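Local coordinates for protein endo-beta-1,4-glucanase (cellulase B) (PDB 4V2X) that probably hydrolyses beta-1,4-linked glucans through a family 5 glycoside hydrolase module that is joined to an Ig-like module and a CBM46 module, at residues Tyr122-Pro126 with Gln127-Arg131; Asn130-Asp133 with Gln134-Trp138; Asp260-Asp264 with Pro265-Ala269. One frame throughout, in Å; residues are numbered along the deposited sequence.

Contact 1: residues Tyr122-Pro126 with Gln127-Arg131; sequences YPIDP and QFLNR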
loop_
_atom_site.group_PDB
_atom_site.type_symbol
_atom_site.label_atom_id
_atom_site.label_comp_id
_atom_site.label_asym_id
_atom_site.label_seq_id
_atom_site.Cartn_x
_atom_site.Cartn_y
_atom_site.Cartn_z
ATOM N N TYR A 122 -8.668 11.990 26.204
ATOM C CA TYR A 122 -9.816 12.442 25.411
ATOM C C TYR A 122 -11.151 11.852 25.885
ATOM O O TYR A 122 -11.888 11.246 25.092
ATOM C CB TYR A 122 -9.590 12.096 23.942
ATOM C CG TYR A 122 -8.411 12.805 23.338
ATOM C CD1 TYR A 122 -8.517 14.128 22.933
ATOM C CD2 TYR A 122 -7.192 12.157 23.164
ATOM C CE1 TYR A 122 -7.448 14.790 22.371
ATOM C CE2 TYR A 122 -6.107 12.816 22.603
ATOM C CZ TYR A 122 -6.245 14.129 22.206
ATOM O OH TYR A 122 -5.191 14.798 21.633
ATOM N N PRO A 123 -11.475 12.036 27.177
ATOM C CA PRO A 123 -12.674 11.386 27.702
ATOM C C PRO A 123 -13.953 11.905 27.055
ATOM O O PRO A 123 -14.167 13.116 26.975
ATOM C CB PRO A 123 -12.646 11.745 29.195
ATOM C CG PRO A 123 -11.856 13.006 29.264
ATOM C CD PRO A 123 -10.801 12.854 28.202
ATOM N N ILE A 124 -14.794 10.987 26.600
ATOM C CA ILE A 124 -16.049 11.369 25.973
ATOM C C ILE A 124 -16.993 11.864 27.064
ATOM O O ILE A 124 -17.117 11.220 28.111
ATOM C CB ILE A 124 -16.679 10.197 25.194
ATOM C CG1 ILE A 124 -15.774 9.807 24.021
ATOM C CG2 ILE A 124 -18.069 10.579 24.693
ATOM C CD1 ILE A 124 -16.123 8.480 23.382
ATOM N N ASP A 125 -17.625 13.014 26.830
ATOM C CA ASP A 125 -18.654 13.531 27.733
ATOM C C ASP A 125 -19.689 12.433 27.971
ATOM O O ASP A 125 -20.358 12.009 27.032
ATOM C CB ASP A 125 -19.337 14.774 27.143
ATOM C CG ASP A 125 -20.538 15.250 27.982
ATOM O OD1 ASP A 125 -20.544 15.056 29.212
ATOM O OD2 ASP A 125 -21.492 15.809 27.408
ATOM N N PRO A 126 -19.833 11.974 29.227
ATOM C CA PRO A 126 -20.780 10.877 29.489
ATOM C C PRO A 126 -22.241 11.223 29.208
ATOM O O PRO A 126 -23.042 10.337 28.903
ATOM C CB PRO A 126 -20.596 10.574 30.987
ATOM C CG PRO A 126 -19.464 11.388 31.461
ATOM C CD PRO A 126 -19.083 12.391 30.430
ATOM N N GLN A 127 -22.590 12.498 29.325
ATOM C CA GLN A 127 -23.962 12.938 29.109
ATOM C C GLN A 127 -24.302 12.847 27.630
ATOM O O GLN A 127 -25.359 12.352 27.239
ATOM C CB GLN A 127 -24.152 14.370 29.616
ATOM C CG GLN A 127 -24.390 14.472 31.118
ATOM C CD GLN A 127 -23.191 14.083 31.966
ATOM O OE1 GLN A 127 -22.207 14.816 32.046
ATOM N NE2 GLN A 127 -23.279 12.932 32.623
ATOM N N PHE A 128 -23.384 13.322 26.809
ATOM C CA PHE A 128 -23.531 13.209 25.364
ATOM C C PHE A 128 -23.596 11.743 24.957
ATOM O O PHE A 128 -24.501 11.336 24.245
ATOM C CB PHE A 128 -22.379 13.906 24.671
ATOM C CG PHE A 128 -22.476 13.877 23.175
ATOM C CD1 PHE A 128 -23.405 14.667 22.520
ATOM C CD2 PHE A 128 -21.641 13.059 22.425
ATOM C CE1 PHE A 128 -23.506 14.643 21.134
ATOM C CE2 PHE A 128 -21.725 13.041 21.040
ATOM C CZ PHE A 128 -22.660 13.835 20.397
ATOM N N LEU A 129 -22.644 10.945 25.429
ATOM C CA LEU A 129 -22.648 9.513 25.143
ATOM C C LEU A 129 -23.953 8.825 25.561
ATOM O O LEU A 129 -24.480 7.994 24.824
ATOM C CB LEU A 129 -21.439 8.823 25.792
ATOM C CG LEU A 129 -21.230 7.333 25.494
ATOM C CD1 LEU A 129 -21.196 7.072 23.996
ATOM C CD2 LEU A 129 -19.948 6.844 26.152
ATOM N N ASN A 130 -24.490 9.169 26.729
ATOM C CA ASN A 130 -25.760 8.574 27.143
ATOM C C ASN A 130 -26.927 8.945 26.215
ATOM O O ASN A 130 -27.817 8.131 25.987
ATOM C CB ASN A 130 -26.088 8.920 28.600
ATOM C CG ASN A 130 -25.346 8.032 29.588
ATOM O OD1 ASN A 130 -25.071 6.868 29.300
ATOM N ND2 ASN A 130 -25.028 8.572 30.761
ATOM N N ARG A 131 -26.917 10.156 25.673
ATOM C CA ARG A 131 -27.955 10.558 24.725
ATOM C C ARG A 131 -27.839 9.768 23.418
ATOM O O ARG A 131 -28.843 9.302 22.886
ATOM C CB ARG A 131 -27.897 12.061 24.462
ATOM C CG ARG A 131 -28.215 12.901 25.690
ATOM C CD ARG A 131 -28.844 14.228 25.304
ATOM N NE ARG A 131 -27.955 15.031 24.462
ATOM C CZ ARG A 131 -26.894 15.704 24.904
ATOM N NH1 ARG A 131 -26.552 15.673 26.185
ATOM N NH2 ARG A 131 -26.162 16.409 24.051
HETATM O O HOH W 1 -24.194 17.068 27.279
#
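Asp125 and the first turn of the helix that follows it, Pro126 to Leu129, are a worked example of N-capping, in which a side chain just ahead of a helix accepts from amides that no preceding turn can serve. The carboxylate can be followed outward from the backbone. CB lies 4.0 Å from CB of Phe128, and CG stands anti to the backbone N (chi1 173°), which brings the group forward over the first turn. From there the two oxygens part. OD1 takes a weak hydrogen bond from Gln127 N, and OD2 takes another weak one, of 3.2 Å, from Phe128 N. OD2 also rests 3.4 Å from CB of Phe128 and accepts from a water that in turn accepts from Arg131 NH1, so that a bridge runs from the cap to a guanidinium group six residues on. That positive charge, and the amides at the helix start, would be expected to favour the ionised carboxylate. The backbone of the cap is held as well: Leu129 N reaches Asp125 O at 3.0 Å in an almost straight bond (176°), and Asn130 N follows to Pro126 O at 2.9 Å. With an alanine here in place of Asp125, the amides of Gln127 and Phe128 would probably lack their side-chain acceptor and the bridging water would lose one of its anchors. Next to the cap, Ile124 sets CG2 against CB of Leu129, 4.0 Å away, a small apolar contact across the turn. Ile124 and Leu129 both continue onto helix 165-183, at Leu175 and His182, while Phe128 turns to Val110 and Arg115 in the loop leading from strand 105-108; helix 126-141 thus starts with side chains touching both that loop and helix 165-183.

Contact 2: residues Asn130-Asp133 with Gln134-Trp138; sequences NRVD and QVVQW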
loop_
_atom_site.group_PDB
_atom_site.type_symbol
_atom_site.label_atom_id
_atom_site.label_comp_id
_atom_site.label_asym_id
_atom_site.label_seq_id
_atom_site.Cartn_x
_atom_site.Cartn_y
_atom_site.Cartn_z
ATOM N N ASN A 130 -24.490 9.169 26.729
ATOM C CA ASN A 130 -25.760 8.574 27.143
ATOM C C ASN A 130 -26.927 8.945 26.215
ATOM O O ASN A 130 -27.817 8.131 25.987
ATOM C CB ASN A 130 -26.088 8.920 28.600
ATOM C CG ASN A 130 -25.346 8.032 29.588
ATOM O OD1 ASN A 130 -25.071 6.868 29.300
ATOM N ND2 ASN A 130 -25.028 8.572 30.761
ATOM N N ARG A 131 -26.917 10.156 25.673
ATOM C CA ARG A 131 -27.955 10.558 24.725
ATOM C C ARG A 131 -27.839 9.768 23.418
ATOM O O ARG A 131 -28.843 9.302 22.886
ATOM C CB ARG A 131 -27.897 12.061 24.462
ATOM C CG ARG A 131 -28.215 12.901 25.690
ATOM C CD ARG A 131 -28.844 14.228 25.304
ATOM N NE ARG A 131 -27.955 15.031 24.462
ATOM C CZ ARG A 131 -26.894 15.704 24.904
ATOM N NH1 ARG A 131 -26.552 15.673 26.185
ATOM N NH2 ARG A 131 -26.162 16.409 24.051
ATOM N N VAL A 132 -26.611 9.604 22.922
ATOM C CA VAL A 132 -26.369 8.771 21.740
ATOM C C VAL A 132 -26.825 7.341 22.034
ATOM O O VAL A 132 -27.552 6.724 21.257
ATOM C CB VAL A 132 -24.877 8.773 21.339
ATOM C CG1 VAL A 132 -24.616 7.761 20.227
ATOM C CG2 VAL A 132 -24.443 10.172 20.906
ATOM N N ASP A 133 -26.400 6.837 23.185
ATOM C CA ASP A 133 -26.765 5.508 23.644
ATOM C C ASP A 133 -28.286 5.282 23.668
ATOM O O ASP A 133 -28.781 4.244 23.226
ATOM C CB ASP A 133 -26.189 5.315 25.047
ATOM C CG ASP A 133 -26.483 3.969 25.610
ATOM O OD1 ASP A 133 -27.571 3.794 26.192
ATOM O OD2 ASP A 133 -25.614 3.090 25.491
ATOM N N GLN A 134 -29.022 6.253 24.200
ATOM C CA GLN A 134 -30.474 6.140 24.283
ATOM C C GLN A 134 -31.084 5.937 22.901
ATOM O O GLN A 134 -31.983 5.118 22.714
ATOM C CB GLN A 134 -31.056 7.382 24.949
ATOM C CG GLN A 134 -32.576 7.411 25.058
ATOM C CD GLN A 134 -33.143 6.302 25.922
ATOM O OE1 GLN A 134 -33.436 6.510 27.103
ATOM N NE2 GLN A 134 -33.309 5.119 25.342
ATOM N N VAL A 135 -30.571 6.667 21.923
ATOM C CA VAL A 135 -31.086 6.549 20.561
ATOM C C VAL A 135 -30.709 5.194 19.945
ATOM O O VAL A 135 -31.530 4.558 19.285
ATOM C CB VAL A 135 -30.629 7.725 19.687
ATOM C CG1 VAL A 135 -31.181 7.573 18.283
ATOM C CG2 VAL A 135 -31.095 9.045 20.298
ATOM N N VAL A 136 -29.487 4.734 20.190
ATOM C CA VAL A 136 -29.074 3.399 19.761
ATOM C C VAL A 136 -30.031 2.347 20.326
ATOM O O VAL A 136 -30.506 1.481 19.586
ATOM C CB VAL A 136 -27.615 3.085 20.169
ATOM C CG1 VAL A 136 -27.291 1.607 19.959
ATOM C CG2 VAL A 136 -26.645 3.956 19.378
ATOM N N GLN A 137 -30.322 2.443 21.623
ATOM C CA GLN A 137 -31.232 1.496 22.283
ATOM C C GLN A 137 -32.634 1.526 21.690
ATOM O O GLN A 137 -33.231 0.475 21.466
ATOM C CB GLN A 137 -31.308 1.761 23.791
ATOM C CG GLN A 137 -30.028 1.429 24.533
ATOM C CD GLN A 137 -30.149 1.646 26.030
ATOM O OE1 GLN A 137 -31.232 1.541 26.598
ATOM N NE2 GLN A 137 -29.030 1.935 26.676
ATOM N N TRP A 138 -33.165 2.720 21.449
ATOM C CA TRP A 138 -34.494 2.845 20.845
ATOM C C TRP A 138 -34.554 2.159 19.483
ATOM O O TRP A 138 -35.512 1.454 19.172
ATOM C CB TRP A 138 -34.891 4.308 20.670
ATOM C CG TRP A 138 -35.301 5.014 21.926
ATOM C CD1 TRP A 138 -35.807 4.451 23.070
ATOM C CD2 TRP A 138 -35.289 6.428 22.150
ATOM N NE1 TRP A 138 -36.096 5.428 23.991
ATOM C CE2 TRP A 138 -35.782 6.649 23.454
ATOM C CE3 TRP A 138 -34.901 7.531 21.380
ATOM C CZ2 TRP A 138 -35.897 7.927 24.001
ATOM C CZ3 TRP A 138 -35.016 8.801 21.928
ATOM C CH2 TRP A 138 -35.508 8.985 23.230
#
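Helix 126-141, the connection between strands 105-108 and 145-149 of the catalytic barrel, brings Asp133 and Gln137 together one turn apart on its flank. Gln137 sets CG beside the backbone N (chi1 -69°) and runs extended beyond it, which carries its amide back to the aspartate, whose side chain it crosses obliquely; CG passes 3.3 Å from Asp133 O on the way. The carboxylate and amide planes stand almost perpendicular, 86° apart. The modelled separation of Asp133 OD1 and Gln137 NE2, 2.4 Å, is doubtfully short. Both groups also reach outward: Asp133 OD2 bonds to His182 of helix 165-183, and Gln137 NE2 bonds to Tyr186 OH.

In this beta-alpha-beta crossover of a (beta/alpha)8 barrel, another flank of the helix faces the strands. There Val132 CG1 and Val136 CG2 make a loose apolar contact at 4.4 Å, Val136 and Val135 lean on Ile108, and Val132 and Val135 meet Phe75. Gln134, with CG anti to the backbone N (chi1 178°), lays that carbon over one face of the Trp138 ring, 3.5 Å above the plane and toward the rim. Beneath these side chains run regular i to i+4 bonds, among them Val136 N to Val132 O at 3.0 Å and Gln137 N to Asp133 O at 2.9 Å.

Contact 3: residues Asp260-Asp264 with Pro265-Ala269; sequences DKLDD and PNLIA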
loop_
_atom_site.group_PDB
_atom_site.type_symbol
_atom_site.label_atom_id
_atom_site.label_comp_id
_atom_site.label_asym_id
_atom_site.label_seq_id
_atom_site.Cartn_x
_atom_site.Cartn_y
_atom_site.Cartn_z
ATOM N N ASP A 260 -8.819 -7.528 2.781
ATOM C CA ASP A 260 -8.189 -8.832 2.518
ATOM C C ASP A 260 -7.132 -9.148 3.583
ATOM O O ASP A 260 -7.071 -10.262 4.115
ATOM C CB ASP A 260 -7.557 -8.823 1.119
ATOM C CG ASP A 260 -7.080 -10.197 0.667
ATOM O OD1 ASP A 260 -7.731 -11.198 0.997
ATOM O OD2 ASP A 260 -6.060 -10.260 -0.045
ATOM N N LYS A 261 -6.317 -8.145 3.890
ATOM C CA LYS A 261 -5.256 -8.240 4.888
ATOM C C LYS A 261 -5.761 -8.637 6.274
ATOM O O LYS A 261 -5.131 -9.436 6.976
ATOM C CB LYS A 261 -4.554 -6.881 4.982
ATOM C CG LYS A 261 -3.454 -6.796 6.017
ATOM C CD LYS A 261 -2.989 -5.361 6.202
ATOM C CE LYS A 261 -3.980 -4.533 7.004
ATOM N NZ LYS A 261 -3.417 -3.189 7.304
ATOM N N LEU A 262 -6.890 -8.069 6.671
ATOM C CA LEU A 262 -7.385 -8.230 8.032
ATOM C C LEU A 262 -7.920 -9.632 8.300
ATOM O O LEU A 262 -8.066 -10.011 9.459
ATOM C CB LEU A 262 -8.444 -7.170 8.350
ATOM C CG LEU A 262 -7.868 -5.745 8.360
ATOM C CD1 LEU A 262 -8.972 -4.716 8.451
ATOM C CD2 LEU A 262 -6.861 -5.546 9.485
ATOM N N ASP A 263 -8.213 -10.383 7.238
ATOM C CA ASP A 263 -8.464 -11.824 7.342
ATOM C C ASP A 263 -9.578 -12.110 8.347
ATOM O O ASP A 263 -9.426 -12.922 9.256
ATOM C CB ASP A 263 -7.159 -12.530 7.728
ATOM C CG ASP A 263 -7.216 -14.036 7.549
ATOM O OD1 ASP A 263 -7.940 -14.528 6.665
ATOM O OD2 ASP A 263 -6.521 -14.728 8.303
ATOM N N ASP A 264 -10.698 -11.419 8.164
ATOM C CA ASP A 264 -11.827 -11.450 9.088
ATOM C C ASP A 264 -13.102 -11.605 8.275
ATOM O O ASP A 264 -13.245 -10.963 7.238
ATOM C CB ASP A 264 -11.887 -10.141 9.876
ATOM C CG ASP A 264 -12.985 -10.129 10.917
ATOM O OD1 ASP A 264 -12.719 -10.552 12.065
ATOM O OD2 ASP A 264 -14.109 -9.672 10.607
ATOM N N PRO A 265 -14.037 -12.450 8.742
ATOM C CA PRO A 265 -15.244 -12.737 7.963
ATOM C C PRO A 265 -16.395 -11.727 8.109
ATOM O O PRO A 265 -17.404 -11.857 7.411
ATOM C CB PRO A 265 -15.678 -14.102 8.517
ATOM C CG PRO A 265 -15.246 -14.067 9.945
ATOM C CD PRO A 265 -13.972 -13.269 9.973
ATOM N N ASN A 266 -16.258 -10.746 9.001
ATOM C CA ASN A 266 -17.364 -9.856 9.353
ATOM C C ASN A 266 -17.032 -8.398 9.053
ATOM O O ASN A 266 -17.214 -7.519 9.896
ATOM C CB ASN A 266 -17.736 -10.054 10.823
ATOM C CG ASN A 266 -18.276 -11.452 11.099
ATOM O OD1 ASN A 266 -18.603 -12.194 10.175
ATOM N ND2 ASN A 266 -18.361 -11.816 12.367
ATOM N N LEU A 267 -16.536 -8.161 7.842
ATOM C CA LEU A 267 -16.190 -6.811 7.394
ATOM C C LEU A 267 -17.123 -6.372 6.260
ATOM O O LEU A 267 -17.508 -7.168 5.392
ATOM C CB LEU A 267 -14.726 -6.745 6.958
ATOM C CG LEU A 267 -13.690 -7.045 8.053
ATOM C CD1 LEU A 267 -12.270 -6.986 7.496
ATOM C CD2 LEU A 267 -13.852 -6.102 9.235
ATOM N N ILE A 268 -17.495 -5.096 6.303
ATOM C CA ILE A 268 -18.416 -4.507 5.348
ATOM C C ILE A 268 -17.714 -3.323 4.702
ATOM O O ILE A 268 -17.143 -2.491 5.402
ATOM C CB ILE A 268 -19.705 -4.018 6.046
ATOM C CG1 ILE A 268 -20.420 -5.189 6.731
ATOM C CG2 ILE A 268 -20.638 -3.354 5.045
ATOM C CD1 ILE A 268 -21.511 -4.750 7.683
ATOM N N ALA A 269 -17.751 -3.252 3.373
ATOM C CA ALA A 269 -17.208 -2.092 2.659
ATOM C C ALA A 269 -18.278 -1.007 2.551
ATOM O O ALA A 269 -19.457 -1.314 2.358
ATOM C CB ALA A 269 -16.727 -2.492 1.274
#
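Asp264 and Asn266 make the polar part of a short connection, Leu262 and Leu267 the apolar part. The carboxylate of Asp264 has CG anti to the backbone N (chi1 -177°), which carries OD2 forward along the chain to the amide two residues on. Asn266 N donates to it at 2.9 Å, meeting the oxygen from above the carboxylate plane, 45° out of it. The aspartate crosses the Pro265 ring at about a right angle, its CG 3.4 Å from the proline CD. Such an aspartate side chain accepting from the amide two residues later is the bond of an Asx turn, and here the residue between the two is a proline. The other oxygen, OD1, looks to Arg227 of helix 209-227, with which it forms a salt bridge that probably steadies the carboxylate in this position.

Leu267 comes up against the same aspartate from the strand side. Its CG lies 3.7 Å from OD2, so an apolar branch lies against the carboxylate oxygen, while CD1 continues to Leu262. These two leucines also cross at about a right angle: CD1 of Leu267 sits 3.9 Å from CB of Leu262 and 4.1 Å from its CD1. Leu262 in turn packs on Thr220 and Phe223 of helix 209-227 and on Leu240 of strand 238-241. The amide of Asn266 has its partner outside the turn, ND2 bonding to Ile235 O. Just after Leu262, Asp263 leaves the helical conformation with positive phi (55°), turning the chain away from helix 249-262. A helix end, a short turn and the start of a parallel strand, with one leucine from the helix end meeting one from the strand, form the helix-to-strand half of the beta-alpha-beta crossover 238-241, 249-262, 267-273 of a (beta/alpha)8 barrel.

In the fold
Read from the N terminus, all three contacts are local and sit in the catalytic barrel. Contact 1 ends the loop that follows strand 105-108 and opens helix 126-141. Contact 2 continues along that helix, sharing Asn130 and Arg131, the latter salt-bridged to Glu82, with contact 1; their centres are 11 Å apart. Together they carry the chain toward strand 145-149. Contact 3 comes later in series, where the turn after helix 249-262 leads into strand 267-273, and its nearest atoms are about 15 Å from contact 2. Contacts 1 and 2 overlap without nesting, and contact 3 stands apart in the chain: two mark the start and course of one barrel helix, the third the exit from another.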